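Probable M18-family aminopeptidase 1 (Thermotoga maritima, PDB 2GLF) probably acts as a metal-dependent aminopeptidase of the M18 family, removing residues from the N-terminal end of peptides. Local coordinates at residues I111-Y125 with F179-I191. Residues are numbered along the deposited sequence; the frame is centred on the assembly and turned at random.
Sequences IALFKTHYYGGIKKY and FKGENLMLIAGTI
Lys115 reaches across to Glu182 in a salt bridge, NZ to OE1 2.8 Å, the amine standing above the carboxylate plane. Bends at chi3 (85°) and chi4 (-57°) fold the long lysine chain back to its partner, and a flexible lysine suits that detour. Glu182 OE2 is taken up by Lys101 and by the backbone N of Val395 of a neighbouring subunit, so the carboxylate is shared between fold and assembly. Next along strand 111-119, the Thr116 hydroxyl donates from OG1 to Leu184 O (2.6 Å), in the carbonyl plane; Leu184 is the central residue of an inverse gamma turn, and Thr116 CG2 packs against Leu186 CD2. Antiparallel pairing follows, with Phe114 N to Leu186 O at 2.9 Å. At Ala112 a classic beta bulge sets both Ala188 and Gly189 opposite one residue, and small residues suit the place: the CB of Ala188 lies over one face of the Phe114 ring, 3.9 Å from its centroid. On the other face of the sheet Leu113 CD1 meets the CE of selenomethionine Met185. Beyond the strands, Tyr125 CB sits over the centre of the Phe179 ring, and Lys124 packs CG on Leu184 CD1 and slides past Phe179 in the opposite direction before NZ pairs with Asp396 of that same neighbouring subunit. Polar bonds thus tie Glu182 and Leu184 to strand 111-119, and apolar packing seats strand 185-189, outermost in this chain's antiparallel sheet.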
loop_
_atom_site.group_PDB
_atom_site.type_symbol
_atom_site.label_atom_id
_atom_site.label_comp_id
_atom_site.label_asym_id
_atom_site.label_seq_id
_atom_site.Cartn_x
_atom_site.Cartn_y
_atom_site.Cartn_z
ATOM N N ILE A 111 12.190 -39.381 10.420
ATOM C CA ILE A 111 10.785 -39.765 10.354
ATOM C C ILE A 111 10.395 -40.245 8.955
ATOM O O ILE A 111 10.544 -39.517 7.977
ATOM C CB ILE A 111 9.878 -38.583 10.739
ATOM C CG1 ILE A 111 10.115 -38.217 12.200
ATOM C CG2 ILE A 111 8.426 -38.932 10.499
ATOM C CD1 ILE A 111 9.307 -37.023 12.673
ATOM N N ALA A 112 9.905 -41.476 8.867
ATOM C CA ALA A 112 9.478 -42.030 7.589
ATOM C C ALA A 112 8.204 -41.289 7.186
ATOM O O ALA A 112 7.311 -41.091 8.009
ATOM C CB ALA A 112 9.207 -43.522 7.727
ATOM N N LEU A 113 8.116 -40.887 5.922
ATOM C CA LEU A 113 6.954 -40.135 5.456
ATOM C C LEU A 113 6.381 -40.589 4.119
ATOM O O LEU A 113 7.101 -41.104 3.261
ATOM C CB LEU A 113 7.327 -38.662 5.322
ATOM C CG LEU A 113 7.706 -37.876 6.565
ATOM C CD1 LEU A 113 8.395 -36.592 6.148
ATOM C CD2 LEU A 113 6.462 -37.596 7.381
ATOM N N PHE A 114 5.082 -40.383 3.944
ATOM C CA PHE A 114 4.425 -40.715 2.684
ATOM C C PHE A 114 3.985 -39.400 2.068
ATOM O O PHE A 114 3.094 -38.728 2.597
ATOM C CB PHE A 114 3.181 -41.587 2.890
ATOM C CG PHE A 114 3.481 -43.006 3.236
ATOM C CD1 PHE A 114 2.983 -43.565 4.405
ATOM C CD2 PHE A 114 4.245 -43.793 2.386
ATOM C CE1 PHE A 114 3.240 -44.888 4.725
ATOM C CE2 PHE A 114 4.510 -45.119 2.693
ATOM C CZ PHE A 114 4.004 -45.670 3.869
ATOM N N LYS A 115 4.613 -39.020 0.964
ATOM C CA LYS A 115 4.225 -37.792 0.297
ATOM C C LYS A 115 2.957 -38.075 -0.505
ATOM O O LYS A 115 2.812 -39.132 -1.112
ATOM C CB LYS A 115 5.324 -37.308 -0.657
ATOM C CG LYS A 115 6.693 -37.139 -0.035
ATOM C CD LYS A 115 7.609 -36.349 -0.958
ATOM C CE LYS A 115 7.442 -34.837 -0.768
ATOM N NZ LYS A 115 6.055 -34.321 -0.977
ATOM N N THR A 116 2.025 -37.140 -0.500
ATOM C CA THR A 116 0.817 -37.341 -1.265
ATOM C C THR A 116 0.667 -36.192 -2.232
ATOM O O THR A 116 1.480 -35.271 -2.258
ATOM C CB THR A 116 -0.424 -37.369 -0.379
ATOM O OG1 THR A 116 -0.688 -36.049 0.105
ATOM C CG2 THR A 116 -0.215 -38.302 0.792
ATOM N N HIS A 117 -0.387 -36.270 -3.030
ATOM C CA HIS A 117 -0.730 -35.252 -4.002
ATOM C C HIS A 117 -2.254 -35.287 -3.920
ATOM O O HIS A 117 -2.867 -36.308 -4.218
ATOM C CB HIS A 117 -0.240 -35.671 -5.381
ATOM C CG HIS A 117 -0.347 -34.596 -6.411
ATOM N ND1 HIS A 117 -1.518 -33.909 -6.646
ATOM C CD2 HIS A 117 0.561 -34.106 -7.288
ATOM C CE1 HIS A 117 -1.328 -33.042 -7.626
ATOM N NE2 HIS A 117 -0.075 -33.142 -8.034
ATOM N N TYR A 118 -2.868 -34.190 -3.486
ATOM C CA TYR A 118 -4.315 -34.173 -3.336
ATOM C C TYR A 118 -5.095 -34.284 -4.637
ATOM O O TYR A 118 -4.655 -33.836 -5.696
ATOM C CB TYR A 118 -4.751 -32.939 -2.542
ATOM C CG TYR A 118 -4.653 -31.633 -3.273
ATOM C CD1 TYR A 118 -5.727 -31.149 -4.024
ATOM C CD2 TYR A 118 -3.503 -30.858 -3.195
ATOM C CE1 TYR A 118 -5.653 -29.917 -4.677
ATOM C CE2 TYR A 118 -3.420 -29.629 -3.842
ATOM C CZ TYR A 118 -4.497 -29.165 -4.579
ATOM O OH TYR A 118 -4.413 -27.949 -5.207
ATOM N N TYR A 119 -6.263 -34.910 -4.530
ATOM C CA TYR A 119 -7.150 -35.143 -5.660
ATOM C C TYR A 119 -8.456 -34.382 -5.480
ATOM O O TYR A 119 -9.117 -34.502 -4.444
ATOM C CB TYR A 119 -7.442 -36.635 -5.756
ATOM C CG TYR A 119 -8.489 -37.003 -6.770
ATOM C CD1 TYR A 119 -8.158 -37.189 -8.106
ATOM C CD2 TYR A 119 -9.815 -37.181 -6.390
ATOM C CE1 TYR A 119 -9.120 -37.548 -9.034
ATOM C CE2 TYR A 119 -10.785 -37.536 -7.311
ATOM C CZ TYR A 119 -10.431 -37.723 -8.629
ATOM O OH TYR A 119 -11.388 -38.117 -9.536
ATOM N N GLY A 120 -8.837 -33.606 -6.485
ATOM C CA GLY A 120 -10.076 -32.855 -6.386
ATOM C C GLY A 120 -10.001 -31.597 -5.531
ATOM O O GLY A 120 -8.917 -31.174 -5.106
ATOM N N GLY A 121 -11.165 -31.010 -5.263
ATOM C CA GLY A 121 -11.228 -29.792 -4.483
ATOM C C GLY A 121 -11.300 -29.900 -2.970
ATOM O O GLY A 121 -12.260 -29.430 -2.368
ATOM N N ILE A 122 -10.292 -30.506 -2.351
ATOM C CA ILE A 122 -10.245 -30.620 -0.890
ATOM C C ILE A 122 -9.943 -29.216 -0.362
ATOM O O ILE A 122 -9.392 -28.399 -1.096
ATOM C CB ILE A 122 -9.086 -31.537 -0.425
ATOM C CG1 ILE A 122 -7.740 -30.863 -0.732
ATOM C CG2 ILE A 122 -9.169 -32.883 -1.115
ATOM C CD1 ILE A 122 -6.533 -31.581 -0.182
ATOM N N LYS A 123 -10.285 -28.920 0.889
ATOM C CA LYS A 123 -9.961 -27.596 1.404
ATOM C C LYS A 123 -8.512 -27.532 1.856
ATOM O O LYS A 123 -7.889 -26.468 1.807
ATOM C CB LYS A 123 -10.887 -27.175 2.540
ATOM C CG LYS A 123 -12.059 -26.346 2.037
ATOM C CD LYS A 123 -12.634 -25.465 3.118
ATOM C CE LYS A 123 -13.637 -24.502 2.534
ATOM N NZ LYS A 123 -14.141 -23.573 3.565
ATOM N N LYS A 124 -7.984 -28.669 2.299
ATOM C CA LYS A 124 -6.582 -28.772 2.702
ATOM C C LYS A 124 -6.330 -28.640 4.192
ATOM O O LYS A 124 -5.721 -29.528 4.795
ATOM C CB LYS A 124 -5.728 -27.759 1.926
ATOM C CG LYS A 124 -4.316 -28.216 1.610
ATOM C CD LYS A 124 -3.740 -27.414 0.455
ATOM C CE LYS A 124 -4.600 -27.577 -0.791
ATOM N NZ LYS A 124 -4.051 -26.898 -2.005
ATOM N N TYR A 125 -6.774 -27.545 4.800
ATOM C CA TYR A 125 -6.560 -27.422 6.231
ATOM C C TYR A 125 -7.428 -28.449 6.955
ATOM O O TYR A 125 -7.235 -28.708 8.141
ATOM C CB TYR A 125 -6.856 -26.001 6.733
ATOM C CG TYR A 125 -8.227 -25.461 6.420
ATOM C CD1 TYR A 125 -8.425 -24.601 5.345
ATOM C CD2 TYR A 125 -9.326 -25.787 7.215
ATOM C CE1 TYR A 125 -9.686 -24.072 5.068
ATOM C CE2 TYR A 125 -10.591 -25.266 6.947
ATOM C CZ TYR A 125 -10.765 -24.407 5.875
ATOM O OH TYR A 125 -12.002 -23.863 5.619
ATOM N N PHE A 179 -1.281 -23.237 4.006
ATOM C CA PHE A 179 -1.368 -24.673 3.777
ATOM C C PHE A 179 -0.924 -25.055 2.380
ATOM O O PHE A 179 -1.553 -24.690 1.389
ATOM C CB PHE A 179 -2.793 -25.160 4.021
ATOM C CG PHE A 179 -3.339 -24.755 5.352
ATOM C CD1 PHE A 179 -4.138 -23.621 5.475
ATOM C CD2 PHE A 179 -3.016 -25.476 6.495
ATOM C CE1 PHE A 179 -4.606 -23.209 6.720
ATOM C CE2 PHE A 179 -3.475 -25.076 7.741
ATOM C CZ PHE A 179 -4.272 -23.940 7.855
ATOM N N LYS A 180 0.172 -25.800 2.313
ATOM C CA LYS A 180 0.717 -26.236 1.044
ATOM C C LYS A 180 0.527 -27.732 0.832
ATOM O O LYS A 180 0.687 -28.531 1.764
ATOM C CB LYS A 180 2.195 -25.858 0.972
ATOM C CG LYS A 180 2.400 -24.360 0.992
ATOM C CD LYS A 180 3.861 -23.984 1.048
ATOM C CE LYS A 180 4.027 -22.471 1.100
ATOM N NZ LYS A 180 5.450 -22.049 1.262
ATOM N N GLY A 181 0.165 -28.095 -0.398
ATOM C CA GLY A 181 -0.046 -29.490 -0.735
ATOM C C GLY A 181 1.189 -30.332 -0.475
ATOM O O GLY A 181 1.095 -31.424 0.086
ATOM N N GLU A 182 2.351 -29.820 -0.871
ATOM C CA GLU A 182 3.608 -30.536 -0.682
ATOM C C GLU A 182 3.854 -31.023 0.747
ATOM O O GLU A 182 4.651 -31.937 0.966
ATOM C CB GLU A 182 4.780 -29.661 -1.120
ATOM C CG GLU A 182 5.160 -29.808 -2.576
ATOM C CD GLU A 182 5.606 -31.217 -2.923
ATOM O OE1 GLU A 182 6.415 -31.796 -2.168
ATOM O OE2 GLU A 182 5.152 -31.742 -3.958
ATOM N N ASN A 183 3.170 -30.417 1.713
ATOM C CA ASN A 183 3.339 -30.797 3.108
ATOM C C ASN A 183 2.306 -31.792 3.616
ATOM O O ASN A 183 2.326 -32.149 4.787
ATOM C CB ASN A 183 3.318 -29.564 4.019
ATOM C CG ASN A 183 4.508 -28.652 3.801
ATOM O OD1 ASN A 183 5.596 -29.106 3.461
ATOM N ND2 ASN A 183 4.308 -27.357 4.019
ATOM N N LEU A 184 1.393 -32.229 2.760
ATOM C CA LEU A 184 0.388 -33.195 3.194
ATOM C C LEU A 184 1.024 -34.581 3.121
ATOM O O LEU A 184 0.791 -35.341 2.184
ATOM C CB LEU A 184 -0.850 -33.114 2.292
ATOM C CG LEU A 184 -1.508 -31.727 2.325
ATOM C CD1 LEU A 184 -2.600 -31.607 1.275
ATOM C CD2 LEU A 184 -2.069 -31.486 3.718
HETATM N N MSE A 185 1.845 -34.893 4.120
HETATM C CA MSE A 185 2.534 -36.172 4.176
HETATM C C MSE A 185 2.184 -36.907 5.461
HETATM O O MSE A 185 2.283 -36.338 6.546
HETATM C CB MSE A 185 4.040 -35.938 4.127
HETATM C CG MSE A 185 4.418 -34.658 3.406
HETATM SE SE MSE A 185 6.319 -34.447 3.125
HETATM C CE MSE A 185 6.831 -33.863 4.896
ATOM N N LEU A 186 1.768 -38.165 5.355
ATOM C CA LEU A 186 1.449 -38.911 6.565
ATOM C C LEU A 186 2.724 -39.527 7.116
ATOM O O LEU A 186 3.666 -39.819 6.371
ATOM C CB LEU A 186 0.412 -40.020 6.309
ATOM C CG LEU A 186 -0.122 -40.299 4.906
ATOM C CD1 LEU A 186 -1.063 -41.484 4.965
ATOM C CD2 LEU A 186 -0.831 -39.076 4.356
ATOM N N ILE A 187 2.751 -39.711 8.431
ATOM C CA ILE A 187 3.903 -40.303 9.090
ATOM C C ILE A 187 3.906 -41.814 8.849
ATOM O O ILE A 187 2.963 -42.515 9.210
ATOM C CB ILE A 187 3.870 -40.007 10.600
ATOM C CG1 ILE A 187 3.864 -38.490 10.819
ATOM C CG2 ILE A 187 5.069 -40.638 11.281
ATOM C CD1 ILE A 187 3.869 -38.067 12.268
ATOM N N ALA A 188 4.962 -42.312 8.217
ATOM C CA ALA A 188 5.065 -43.735 7.938
ATOM C C ALA A 188 5.613 -44.484 9.145
ATOM O O ALA A 188 5.232 -45.623 9.404
ATOM C CB ALA A 188 5.959 -43.962 6.734
ATOM N N GLY A 189 6.514 -43.841 9.882
ATOM C CA GLY A 189 7.091 -44.477 11.047
ATOM C C GLY A 189 8.133 -43.615 11.718
ATOM O O GLY A 189 8.512 -42.570 11.192
ATOM N N THR A 190 8.599 -44.057 12.884
ATOM C CA THR A 190 9.604 -43.314 13.632
ATOM C C THR A 190 10.673 -44.202 14.256
ATOM O O THR A 190 11.705 -43.701 14.695
ATOM C CB THR A 190 8.973 -42.489 14.761
ATOM O OG1 THR A 190 8.350 -43.371 15.700
ATOM C CG2 THR A 190 7.940 -41.522 14.207
ATOM N N ILE A 191 10.436 -45.510 14.316
ATOM C CA ILE A 191 11.438 -46.399 14.899
ATOM C C ILE A 191 12.482 -46.794 13.852
ATOM O O ILE A 191 12.140 -47.221 12.754
ATOM C CB ILE A 191 10.775 -47.666 15.568
ATOM C CG1 ILE A 191 11.819 -48.764 15.796
ATOM C CG2 ILE A 191 9.614 -48.164 14.752
ATOM C CD1 ILE A 191 12.165 -49.581 14.564
HETATM O O HOH W 1 -0.943 -33.143 -1.506
#